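PDB 2I33: acid phosphatase, which probably hydrolyses phosphate monoesters at acidic pH, as a magnesium-binding class C acid phosphatase of the HAD superfamily. Local coordinates for residues 31-36 with 101-106; 39-44 with 68-73; 46-51 with 107-112; 111-114 with 119-122; 205-208 with 212-215. One frame throughout, in Å; residues are numbered along the deposited sequence.

Helix 31-54 ties three of the five contacts together. Interactions 1, 2 and 3 follow one another along it. The centres of interactions 1 and 2 are about 6 Å apart, and those of interactions 2 and 3 about 12 Å. Segments 68-73 and 101-106 also meet, through the antiparallel strands 71-72 and 101-102. Interactions 3 and 4 share Lys111 and Tyr112 on helix 106-115, with centres about 8 Å apart. Interaction 5 comes last along the chain, at strand 211-213 on one border of the parallel sheet that also holds strand 119-125 of interaction 4. Interactions 1, 2, 3 and 5 touch the second subunit. Helix 31-54 thus joins the magnesium site, the sheet and the subunit interface.

Interaction 1: 31-36 with 101-106; sequences GEMKAL and EALPGS
Met33 and Leu103 meet through their terminal methyl groups. Met33 CE lies 3.5 Å from Leu103 CD2, which is tight for two carbons. The two side chains are roughly perpendicular. Met33 reaches across because CG stands anti to the backbone N (chi1 173°) and the chain then bends at chi2. The ring of Pro104 presents CG to the root of the Lys34 chain, 4.0 Å from Lys34 CB, and Lys34 CG is equally near. Pro104 CB also sits 3.9 Å from the carbonyl Lys34 O. The lysine thus offers its aliphatic base, while the chain beyond runs off from Pro104. No hydrogen bond joins the two segments.

The turn that carries Leu103 and Pro104 is held from within. Leu103 O accepts from Ser106 OG at 2.7 Å and from Ser106 N at 3.1 Å. Gly105, at positive phi, is the N-cap of helix 106-115. The backbone of Leu103 also bonds to that of Val70, next to the short strands 71-72 and 101-102. Tyr27 of helix 21-29 touches both Met33 and Leu103. The contact joins the start of helix 31-54 to the link between strand 101-102 and helix 106-115, with the Leu103 side chain about 8 Å from the bound magnesium ion.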
# COMPACT_ATOMS: atom_id res chain seq x y z
N GLY A 31 0.90 -7.32 -8.64
CA GLY A 31 -0.56 -7.26 -8.69
C GLY A 31 -1.14 -6.67 -7.41
O GLY A 31 -2.20 -6.06 -7.42
N GLU A 32 -0.49 -6.92 -6.27
CA GLU A 32 -0.89 -6.36 -4.98
C GLU A 32 -1.00 -4.86 -5.04
O GLU A 32 -1.94 -4.27 -4.50
CB GLU A 32 0.10 -6.75 -3.90
CG GLU A 32 0.02 -8.19 -3.45
CD GLU A 32 0.71 -9.21 -4.36
OE1 GLU A 32 1.27 -8.84 -5.42
OE2 GLU A 32 0.66 -10.39 -3.98
N MET A 33 -0.03 -4.25 -5.71
CA MET A 33 -0.06 -2.80 -5.88
C MET A 33 -1.34 -2.43 -6.63
O MET A 33 -2.07 -1.57 -6.23
CB MET A 33 1.15 -2.33 -6.66
CG MET A 33 1.13 -0.87 -7.05
SD MET A 33 0.27 -0.66 -8.61
CE MET A 33 0.85 0.96 -9.11
N LYS A 34 -1.59 -3.11 -7.74
CA LYS A 34 -2.79 -2.80 -8.53
C LYS A 34 -4.05 -2.97 -7.68
O LYS A 34 -4.95 -2.14 -7.74
CB LYS A 34 -2.85 -3.63 -9.78
CG LYS A 34 -1.64 -3.43 -10.68
CD LYS A 34 -1.69 -4.37 -11.87
CE LYS A 34 -0.64 -4.07 -12.95
NZ LYS A 34 0.66 -3.55 -12.50
N ALA A 35 -4.09 -4.03 -6.89
CA ALA A 35 -5.24 -4.32 -6.05
C ALA A 35 -5.47 -3.22 -5.02
O ALA A 35 -6.61 -2.87 -4.68
CB ALA A 35 -5.06 -5.63 -5.36
N LEU A 36 -4.37 -2.67 -4.49
CA LEU A 36 -4.48 -1.59 -3.55
C LEU A 36 -5.05 -0.34 -4.22
O LEU A 36 -5.79 0.41 -3.60
CB LEU A 36 -3.14 -1.26 -2.93
CG LEU A 36 -2.77 -2.27 -1.86
CD1 LEU A 36 -1.26 -2.47 -1.74
CD2 LEU A 36 -3.33 -1.91 -0.55
N GLU A 101 1.08 6.42 -17.59
CA GLU A 101 -0.18 5.71 -17.61
C GLU A 101 -1.05 6.05 -16.40
O GLU A 101 -0.55 6.33 -15.32
CB GLU A 101 0.09 4.22 -17.58
CG GLU A 101 0.79 3.69 -18.78
CD GLU A 101 0.84 2.18 -18.73
OE1 GLU A 101 1.51 1.64 -17.82
OE2 GLU A 101 0.19 1.54 -19.59
N ALA A 102 -2.37 5.94 -16.57
CA ALA A 102 -3.28 6.07 -15.45
C ALA A 102 -3.17 4.84 -14.55
O ALA A 102 -3.03 3.71 -15.02
CB ALA A 102 -4.72 6.21 -15.91
N LEU A 103 -3.28 5.09 -13.27
CA LEU A 103 -3.20 4.05 -12.27
C LEU A 103 -4.52 3.28 -12.19
O LEU A 103 -5.59 3.79 -12.55
CB LEU A 103 -2.76 4.65 -10.94
CG LEU A 103 -1.27 5.01 -10.90
CD1 LEU A 103 -0.90 6.08 -9.87
CD2 LEU A 103 -0.44 3.77 -10.70
N PRO A 104 -4.45 2.06 -11.71
CA PRO A 104 -5.64 1.20 -11.72
C PRO A 104 -6.85 1.79 -11.02
O PRO A 104 -6.73 2.27 -9.91
CB PRO A 104 -5.15 -0.06 -10.98
CG PRO A 104 -3.67 -0.06 -11.30
CD PRO A 104 -3.27 1.36 -11.14
N GLY A 105 -7.98 1.79 -11.73
CA GLY A 105 -9.25 2.24 -11.17
C GLY A 105 -9.45 3.73 -11.27
O GLY A 105 -10.57 4.24 -11.10
N SER A 106 -8.39 4.47 -11.54
CA SER A 106 -8.51 5.92 -11.42
C SER A 106 -9.47 6.52 -12.45
O SER A 106 -10.36 7.30 -12.11
CB SER A 106 -7.14 6.57 -11.54
OG SER A 106 -6.51 6.32 -12.78

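Interaction 2: 39-44 with 68-73; sequences QGYNTG and ETVLDN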
# COMPACT_ATOMS: atom_id res chain seq x y z
N GLN A 39 -8.68 -1.07 -4.60
CA GLN A 39 -9.32 -1.01 -3.31
C GLN A 39 -9.57 0.44 -2.92
O GLN A 39 -10.64 0.81 -2.44
CB GLN A 39 -8.43 -1.62 -2.24
CG GLN A 39 -8.96 -1.50 -0.83
CD GLN A 39 -8.32 -2.51 0.10
OE1 GLN A 39 -8.70 -3.69 0.10
NE2 GLN A 39 -7.25 -2.08 0.83
N GLY A 40 -8.57 1.27 -3.15
CA GLY A 40 -8.68 2.69 -2.83
C GLY A 40 -9.80 3.34 -3.65
O GLY A 40 -10.70 4.02 -3.11
N TYR A 41 -9.79 3.11 -4.94
CA TYR A 41 -10.81 3.72 -5.79
C TYR A 41 -12.19 3.13 -5.57
O TYR A 41 -13.20 3.86 -5.64
CB TYR A 41 -10.39 3.74 -7.26
CG TYR A 41 -9.36 4.83 -7.53
CD1 TYR A 41 -9.69 6.18 -7.37
CD2 TYR A 41 -8.04 4.51 -7.88
CE1 TYR A 41 -8.76 7.15 -7.60
CE2 TYR A 41 -7.10 5.50 -8.11
CZ TYR A 41 -7.47 6.81 -7.95
OH TYR A 41 -6.57 7.83 -8.16
N ASN A 42 -12.27 1.83 -5.26
CA ASN A 42 -13.57 1.28 -4.92
C ASN A 42 -14.14 1.90 -3.65
O ASN A 42 -15.33 2.19 -3.57
CB ASN A 42 -13.49 -0.23 -4.74
CG ASN A 42 -13.25 -0.96 -6.03
OD1 ASN A 42 -13.48 -0.42 -7.13
ND2 ASN A 42 -12.80 -2.19 -5.92
N THR A 43 -13.28 2.04 -2.66
CA THR A 43 -13.68 2.58 -1.39
C THR A 43 -14.06 4.04 -1.61
O THR A 43 -15.05 4.53 -1.08
CB THR A 43 -12.56 2.44 -0.37
OG1 THR A 43 -12.27 1.04 -0.23
CG2 THR A 43 -12.97 3.02 0.96
N GLY A 44 -13.27 4.74 -2.41
CA GLY A 44 -13.59 6.13 -2.72
C GLY A 44 -14.96 6.25 -3.38
O GLY A 44 -15.75 7.17 -3.08
N GLU A 68 1.55 9.16 -8.73
CA GLU A 68 1.38 7.99 -7.87
C GLU A 68 -0.02 7.93 -7.20
O GLU A 68 -0.23 7.14 -6.27
CB GLU A 68 2.51 7.85 -6.87
CG GLU A 68 3.78 7.24 -7.49
CD GLU A 68 4.22 7.84 -8.81
OE1 GLU A 68 4.85 8.92 -8.81
OE2 GLU A 68 3.97 7.17 -9.85
N THR A 69 -0.95 8.68 -7.74
CA THR A 69 -2.34 8.58 -7.36
C THR A 69 -3.20 8.34 -8.59
O THR A 69 -3.96 7.38 -8.63
CB THR A 69 -2.78 9.85 -6.62
OG1 THR A 69 -2.01 9.96 -5.41
CG2 THR A 69 -4.22 9.77 -6.32
N VAL A 70 -3.04 9.19 -9.61
CA VAL A 70 -3.70 9.07 -10.91
C VAL A 70 -2.69 8.64 -11.98
O VAL A 70 -2.98 7.79 -12.79
CB VAL A 70 -4.39 10.37 -11.34
CG1 VAL A 70 -4.99 10.23 -12.70
CG2 VAL A 70 -5.44 10.79 -10.30
N LEU A 71 -1.52 9.27 -11.99
CA LEU A 71 -0.51 8.99 -13.01
C LEU A 71 0.67 8.22 -12.45
O LEU A 71 1.21 8.54 -11.40
CB LEU A 71 0.01 10.32 -13.60
CG LEU A 71 -1.04 11.17 -14.36
CD1 LEU A 71 -0.44 12.52 -14.78
CD2 LEU A 71 -1.64 10.44 -15.52
N ASP A 72 1.08 7.22 -13.22
CA ASP A 72 2.14 6.31 -12.85
C ASP A 72 3.49 6.80 -13.40
O ASP A 72 3.73 6.75 -14.60
CB ASP A 72 1.82 4.95 -13.41
CG ASP A 72 2.80 3.89 -13.01
OD1 ASP A 72 3.89 4.22 -12.47
OD2 ASP A 72 2.46 2.71 -13.24
N ASN A 73 4.36 7.26 -12.50
CA ASN A 73 5.69 7.74 -12.91
C ASN A 73 6.77 6.74 -12.64
O ASN A 73 7.98 7.06 -12.69
CB ASN A 73 6.00 9.03 -12.19
CG ASN A 73 4.98 10.03 -12.45
OD1 ASN A 73 4.89 10.58 -13.55
ND2 ASN A 73 4.16 10.27 -11.45
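Tyr41 points its ring from segment 39-44 of helix 31-54 straight at the loop of segment 68-73 and meets it with the hydroxyl. Tyr41 OH donates to the carbonyl Thr69 O at 2.7 Å. Thr69 O lies at the edge of the ring, in its plane. Seen from the carbonyl, the approach is different. The hydroxyl stands above the carbonyl plane, 60° out of it, with a C=O...O angle of 118°, so the bond does not follow a lone pair. Two methyls lie near the same hydroxyl: Thr69 CG2 is 3.6 Å from Tyr41 OH, and Val70 CG2 is 3.8 Å from it. The first torsion of Thr69 (chi1 -63°) gives this methyl to Tyr41 and leaves OG1 to hydrogen bond with Asp65.

The ring of Tyr41 also meets those of Phe178 and Phe214, so the bond is made in a buried aromatic setting. Further along the loop, Glu68 takes Asn73 by two bonds. Asn73 N reaches the syn lone pair of Glu68 OE2 at 2.7 Å. Asn73 ND2 reaches Glu68 OE1 at 3.0 Å, also on the syn side but tilted out of the carboxylate plane, and it bonds Asp67 OD1 as well. Asp65, Asp67 and Asp180 bind the magnesium ion, and the side chain of Thr69 lies about 4 Å from it. The contact thus ties helix 31-54 to the loop that follows the first two aspartates, consistent with the DxDx(T/V) motif of HAD phosphatases.

Interaction 3: 46-51 with 107-112; sequences LKLDAA and IDFLKY
Helix segments 46-51 and 107-112 run nearly parallel, 12° apart, with their axes 11.8 Å from each other at the closest point. At that spacing the side chains bridge the gap. Tyr112 reaches across, and its hydroxyl donates to Asp49 OD1. The distance from Tyr112 OH to Asp49 OD1 is a short 2.5 Å. The carboxylate uses its syn lone pair, on the side of the other oxygen. Asp49 OD1 lies at the edge of the tyrosine ring, in its plane, while the carboxylate itself is turned 65° from that plane. The Asp49 side chain comes in roughly perpendicular to that of Tyr112.

Leu48 touches both aromatic side chains with one methyl. Leu48 CD2 lies 4.2 Å from Tyr112 CD2, at the edge of the ring, and just as far from Phe109 CE1. Leu48 and Tyr112 lie alongside, pointing opposite ways. Behind them, Leu48 and Phe109 both rest on Ile62 of strand 59-64, and Leu48 also touches Val175 of strand 172-179. The two helices therefore pack side by side on one face of the parallel sheet.

The contact has an apolar side against the sheet and a polar bond at its partly exposed border. The short bond from a neutral phenol to a carboxylate is probably strong, and it would probably stabilise the charged form of Asp49.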
# COMPACT_ATOMS: atom_id res chain seq x y z
N LEU A 46 -17.59 4.25 -3.06
CA LEU A 46 -18.57 3.96 -2.02
C LEU A 46 -18.76 5.19 -1.16
O LEU A 46 -19.88 5.58 -0.87
CB LEU A 46 -18.06 2.82 -1.16
CG LEU A 46 -18.93 2.43 0.03
CD1 LEU A 46 -20.07 1.60 -0.42
CD2 LEU A 46 -18.05 1.63 1.01
N LYS A 47 -17.66 5.80 -0.76
CA LYS A 47 -17.74 6.95 0.10
C LYS A 47 -18.26 8.17 -0.64
O LYS A 47 -18.94 9.01 -0.05
CB LYS A 47 -16.39 7.20 0.74
CG LYS A 47 -15.95 6.08 1.67
CD LYS A 47 -16.81 5.99 2.91
CE LYS A 47 -16.40 4.87 3.85
NZ LYS A 47 -17.34 4.74 4.98
N LEU A 48 -17.99 8.25 -1.94
CA LEU A 48 -18.56 9.33 -2.74
C LEU A 48 -20.08 9.23 -2.74
O LEU A 48 -20.78 10.17 -2.46
CB LEU A 48 -18.03 9.30 -4.16
CG LEU A 48 -18.58 10.41 -5.06
CD1 LEU A 48 -18.25 11.79 -4.51
CD2 LEU A 48 -18.08 10.27 -6.50
N ASP A 49 -20.60 8.04 -3.03
CA ASP A 49 -22.05 7.86 -3.01
C ASP A 49 -22.67 8.21 -1.65
O ASP A 49 -23.72 8.82 -1.59
CB ASP A 49 -22.38 6.42 -3.33
CG ASP A 49 -22.19 6.10 -4.80
OD1 ASP A 49 -22.12 7.03 -5.64
OD2 ASP A 49 -22.18 4.90 -5.11
N ALA A 50 -21.99 7.78 -0.59
CA ALA A 50 -22.46 8.03 0.77
C ALA A 50 -22.54 9.53 1.02
O ALA A 50 -23.50 10.02 1.61
CB ALA A 50 -21.50 7.42 1.76
N ALA A 51 -21.49 10.23 0.59
CA ALA A 51 -21.41 11.67 0.77
C ALA A 51 -22.49 12.40 0.00
O ALA A 51 -23.09 13.35 0.51
CB ALA A 51 -20.07 12.18 0.34
N ILE A 107 -9.28 6.16 -13.72
CA ILE A 107 -10.06 6.77 -14.78
C ILE A 107 -11.54 6.44 -14.63
O ILE A 107 -12.40 7.32 -14.72
CB ILE A 107 -9.53 6.41 -16.17
CG1 ILE A 107 -8.07 6.89 -16.33
CG2 ILE A 107 -10.42 7.00 -17.25
CD1 ILE A 107 -7.89 8.35 -16.11
N ASP A 108 -11.86 5.18 -14.33
CA ASP A 108 -13.27 4.83 -14.20
C ASP A 108 -13.90 5.55 -13.03
O ASP A 108 -15.05 5.99 -13.11
CB ASP A 108 -13.47 3.33 -14.06
CG ASP A 108 -13.27 2.60 -15.37
OD1 ASP A 108 -13.33 3.22 -16.46
OD2 ASP A 108 -13.09 1.36 -15.30
N PHE A 109 -13.14 5.70 -11.95
CA PHE A 109 -13.66 6.40 -10.79
C PHE A 109 -13.88 7.86 -11.13
O PHE A 109 -14.91 8.47 -10.79
CB PHE A 109 -12.75 6.27 -9.58
CG PHE A 109 -13.10 7.22 -8.49
CD1 PHE A 109 -14.24 7.06 -7.72
CD2 PHE A 109 -12.32 8.35 -8.27
CE1 PHE A 109 -14.57 7.98 -6.76
CE2 PHE A 109 -12.68 9.30 -7.32
CZ PHE A 109 -13.79 9.11 -6.56
N LEU A 110 -12.92 8.44 -11.84
CA LEU A 110 -13.06 9.83 -12.18
C LEU A 110 -14.23 10.07 -13.17
O LEU A 110 -14.96 11.04 -13.04
CB LEU A 110 -11.78 10.37 -12.80
CG LEU A 110 -10.59 10.39 -11.83
CD1 LEU A 110 -9.31 10.64 -12.58
CD2 LEU A 110 -10.81 11.43 -10.76
N LYS A 111 -14.41 9.18 -14.14
CA LYS A 111 -15.54 9.28 -15.03
C LYS A 111 -16.86 9.10 -14.28
O LYS A 111 -17.84 9.75 -14.62
CB LYS A 111 -15.43 8.27 -16.18
CG LYS A 111 -14.28 8.54 -17.12
CD LYS A 111 -14.34 9.86 -17.83
CE LYS A 111 -15.34 9.86 -18.97
NZ LYS A 111 -15.49 11.23 -19.52
N TYR A 112 -16.87 8.22 -13.27
CA TYR A 112 -18.07 8.07 -12.44
C TYR A 112 -18.39 9.35 -11.69
O TYR A 112 -19.52 9.85 -11.69
CB TYR A 112 -17.88 6.96 -11.44
CG TYR A 112 -19.07 6.78 -10.53
CD1 TYR A 112 -20.20 6.10 -10.97
CD2 TYR A 112 -19.06 7.28 -9.23
CE1 TYR A 112 -21.30 5.94 -10.14
CE2 TYR A 112 -20.16 7.12 -8.41
CZ TYR A 112 -21.26 6.44 -8.86
OH TYR A 112 -22.36 6.25 -8.03

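Interaction 4: 111-114 with 119-122; sequences KYTE and DIYY
The Tyr122 ring carries Ile120 on one face: Ile120 CG2 stands 3.5 Å above the plane, offset toward the rim. Both residues belong to strand 119-125, and the tyrosine hydroxyl is hydrogen-bonded to Pro144 O. On the other side of the strand, the Tyr121 ring stacks on His150 and meets His172 edge-to-face. These rings do not reach helix segment 111-114, so the contact with the helix falls to Ile120.

Ile120 meets Thr113 by carbon alone. Thr113 CG2 lies 3.8 Å from Ile120 CG1 and 4.2 Å from Ile120 CD1. With chi1 at -61°, the threonine turns its methyl to the strand and keeps OG1 beside its own backbone N. There Thr113 OG1 hydrogen bonds back to Phe109 O, one turn earlier. The hydroxyl is thus satisfied inside its own helix, and the threonine acts as an apolar residue toward the sheet. Ile120 CD1 turns across toward the helix backbone, 4.4 Å from Glu114 N.

Away from the strand, Lys111 and Glu114 pair. Lys111 NZ and Glu114 OE1 form a salt bridge at 2.9 Å, with the lysine nearly in line with the carboxylate C-O bond. It spans one helical turn.

Ile62 of strand 59-64 touches both Thr113 and Ile120. Strands 59-64 and 119-125 are parallel neighbours, and helix 106-115 leads into the second of them. This is the helix-to-strand half of a beta-alpha-beta crossover in the Rossmann-like core of the HAD fold.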
# COMPACT_ATOMS: atom_id res chain seq x y z
N LYS A 111 -14.41 9.18 -14.14
CA LYS A 111 -15.54 9.28 -15.03
C LYS A 111 -16.86 9.10 -14.28
O LYS A 111 -17.84 9.75 -14.62
CB LYS A 111 -15.43 8.27 -16.18
CG LYS A 111 -14.28 8.54 -17.12
CD LYS A 111 -14.34 9.86 -17.83
CE LYS A 111 -15.34 9.86 -18.97
NZ LYS A 111 -15.49 11.23 -19.52
N TYR A 112 -16.87 8.22 -13.27
CA TYR A 112 -18.07 8.07 -12.44
C TYR A 112 -18.39 9.35 -11.69
O TYR A 112 -19.52 9.85 -11.69
CB TYR A 112 -17.88 6.96 -11.44
CG TYR A 112 -19.07 6.78 -10.53
CD1 TYR A 112 -20.20 6.10 -10.97
CD2 TYR A 112 -19.06 7.28 -9.23
CE1 TYR A 112 -21.30 5.94 -10.14
CE2 TYR A 112 -20.16 7.12 -8.41
CZ TYR A 112 -21.26 6.44 -8.86
OH TYR A 112 -22.36 6.25 -8.03
N THR A 113 -17.36 9.89 -11.06
CA THR A 113 -17.46 11.14 -10.34
C THR A 113 -18.03 12.23 -11.24
O THR A 113 -18.97 12.93 -10.86
CB THR A 113 -16.08 11.51 -9.79
OG1 THR A 113 -15.65 10.49 -8.87
CG2 THR A 113 -16.16 12.82 -9.07
N GLU A 114 -17.48 12.34 -12.45
CA GLU A 114 -17.97 13.31 -13.43
C GLU A 114 -19.45 13.07 -13.80
O GLU A 114 -20.24 14.03 -14.00
CB GLU A 114 -17.11 13.25 -14.69
CG GLU A 114 -17.57 14.23 -15.76
CD GLU A 114 -16.67 14.23 -16.97
OE1 GLU A 114 -16.34 13.12 -17.46
OE2 GLU A 114 -16.29 15.34 -17.40
N ASP A 119 -17.42 17.93 -9.15
CA ASP A 119 -16.19 18.53 -9.64
C ASP A 119 -14.95 17.81 -9.12
O ASP A 119 -14.89 17.36 -7.98
CB ASP A 119 -16.11 20.02 -9.28
CG ASP A 119 -16.96 20.90 -10.18
OD1 ASP A 119 -17.10 20.54 -11.38
OD2 ASP A 119 -17.47 21.95 -9.71
N ILE A 120 -13.96 17.71 -9.99
CA ILE A 120 -12.68 17.09 -9.67
C ILE A 120 -11.60 18.14 -9.67
O ILE A 120 -11.50 18.94 -10.61
CB ILE A 120 -12.35 16.04 -10.74
CG1 ILE A 120 -13.45 14.96 -10.74
CG2 ILE A 120 -10.96 15.46 -10.53
CD1 ILE A 120 -13.47 14.14 -12.00
N TYR A 121 -10.78 18.15 -8.62
CA TYR A 121 -9.59 18.99 -8.58
C TYR A 121 -8.37 18.14 -8.41
O TYR A 121 -8.28 17.34 -7.50
CB TYR A 121 -9.67 20.03 -7.48
CG TYR A 121 -10.79 20.93 -7.87
CD1 TYR A 121 -10.58 21.96 -8.78
CD2 TYR A 121 -12.08 20.70 -7.42
CE1 TYR A 121 -11.64 22.75 -9.20
CE2 TYR A 121 -13.12 21.47 -7.82
CZ TYR A 121 -12.91 22.50 -8.70
OH TYR A 121 -13.98 23.27 -9.09
N TYR A 122 -7.47 18.28 -9.37
CA TYR A 122 -6.19 17.60 -9.33
C TYR A 122 -5.20 18.57 -8.69
O TYR A 122 -4.72 19.49 -9.35
CB TYR A 122 -5.70 17.22 -10.72
CG TYR A 122 -6.69 16.41 -11.53
CD1 TYR A 122 -6.83 15.07 -11.33
CD2 TYR A 122 -7.50 17.01 -12.50
CE1 TYR A 122 -7.71 14.32 -12.07
CE2 TYR A 122 -8.39 16.28 -13.23
CZ TYR A 122 -8.49 14.92 -13.01
OH TYR A 122 -9.38 14.17 -13.74

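Interaction 5: 205-208 with 212-215; sequences AQFG and IIFP
Strand 211-213 is one border strand of the parallel sheet, and this contact lies where the preceding loop turns into it. Two pairs carry it. Gly208 meets Ile212 first: Ile212 CD1 lies 3.8 Å from Gly208 C, and equally near Gly208 CA. The methyl therefore packs on glycine backbone. Ile212 begins by pointing away from the loop and then turns back, with CG1 beside its own backbone N (chi1 -50°) and CD1 folded round by chi2 (-62°). Gly208 has a positive phi of 84°, in the region where glycine is common.

The second pair is Phe207 and Ile213. Phe207 CD1 comes within 4.3 Å of Ile213 CG2, and the methyl approaches the ring obliquely. The two isoleucines send their side chains to opposite sides of the strand, as neighbours on a strand do. Ile212 faces Phe178 of strand 172-179, and its backbone bonds to Phe177 and Gly179 hold the border strand in the sheet. This is the fifth strand of the order 3-2-1-4-5 in the Rossmann-like HAD core. Ile213 turns the other way, to Phe185, which Phe207 also touches.

The backbone of this region is used by the dimer: Phe207 O accepts from Asn42 ND2 of the second subunit, and Ile213 O from Gln39 NE2 of that subunit.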
# COMPACT_ATOMS: atom_id res chain seq x y z
N ALA A 205 -9.43 7.08 12.04
CA ALA A 205 -10.79 6.91 11.50
C ALA A 205 -11.01 7.54 10.12
O ALA A 205 -11.98 7.19 9.42
CB ALA A 205 -11.80 7.46 12.46
N GLN A 206 -10.13 8.46 9.71
CA GLN A 206 -10.34 9.18 8.46
C GLN A 206 -9.90 8.37 7.25
O GLN A 206 -10.34 8.62 6.14
CB GLN A 206 -9.59 10.51 8.47
CG GLN A 206 -9.93 11.40 9.66
CD GLN A 206 -11.40 11.77 9.74
OE1 GLN A 206 -12.07 11.90 8.72
NE2 GLN A 206 -11.91 11.94 10.95
N PHE A 207 -9.03 7.39 7.46
CA PHE A 207 -8.49 6.68 6.33
C PHE A 207 -9.46 5.66 5.84
O PHE A 207 -9.98 4.87 6.61
CB PHE A 207 -7.12 6.10 6.65
CG PHE A 207 -6.12 7.16 6.95
CD1 PHE A 207 -5.58 7.93 5.92
CD2 PHE A 207 -5.76 7.43 8.25
CE1 PHE A 207 -4.70 8.96 6.23
CE2 PHE A 207 -4.87 8.42 8.54
CZ PHE A 207 -4.34 9.17 7.52
N GLY A 208 -9.76 5.76 4.55
CA GLY A 208 -10.84 5.00 3.98
C GLY A 208 -12.19 5.65 4.13
O GLY A 208 -13.17 5.09 3.69
N ILE A 212 -8.38 8.87 1.19
CA ILE A 212 -8.19 7.62 0.50
C ILE A 212 -6.73 7.58 0.13
O ILE A 212 -6.24 8.39 -0.66
CB ILE A 212 -9.08 7.50 -0.73
CG1 ILE A 212 -10.53 7.83 -0.36
CG2 ILE A 212 -8.91 6.10 -1.34
CD1 ILE A 212 -11.15 6.90 0.67
N ILE A 213 -6.03 6.63 0.72
CA ILE A 213 -4.58 6.54 0.56
C ILE A 213 -4.18 5.40 -0.36
O ILE A 213 -4.84 4.37 -0.37
CB ILE A 213 -3.87 6.44 1.93
CG1 ILE A 213 -2.35 6.48 1.76
CG2 ILE A 213 -4.39 5.26 2.73
CD1 ILE A 213 -1.66 7.05 2.90
N PHE A 214 -3.11 5.66 -1.13
CA PHE A 214 -2.51 4.73 -2.07
C PHE A 214 -1.05 4.45 -1.69
O PHE A 214 -0.37 5.29 -1.13
CB PHE A 214 -2.60 5.27 -3.47
CG PHE A 214 -4.02 5.42 -3.92
CD1 PHE A 214 -4.73 4.32 -4.33
CD2 PHE A 214 -4.65 6.63 -3.90
CE1 PHE A 214 -6.06 4.40 -4.71
CE2 PHE A 214 -5.98 6.73 -4.29
CZ PHE A 214 -6.68 5.60 -4.68
N PRO A 215 -0.58 3.25 -2.03
CA PRO A 215 0.79 2.88 -1.61
C PRO A 215 1.90 3.36 -2.52
O PRO A 215 1.94 3.03 -3.70
CB PRO A 215 0.72 1.35 -1.64
CG PRO A 215 -0.21 1.10 -2.83
CD PRO A 215 -1.30 2.12 -2.64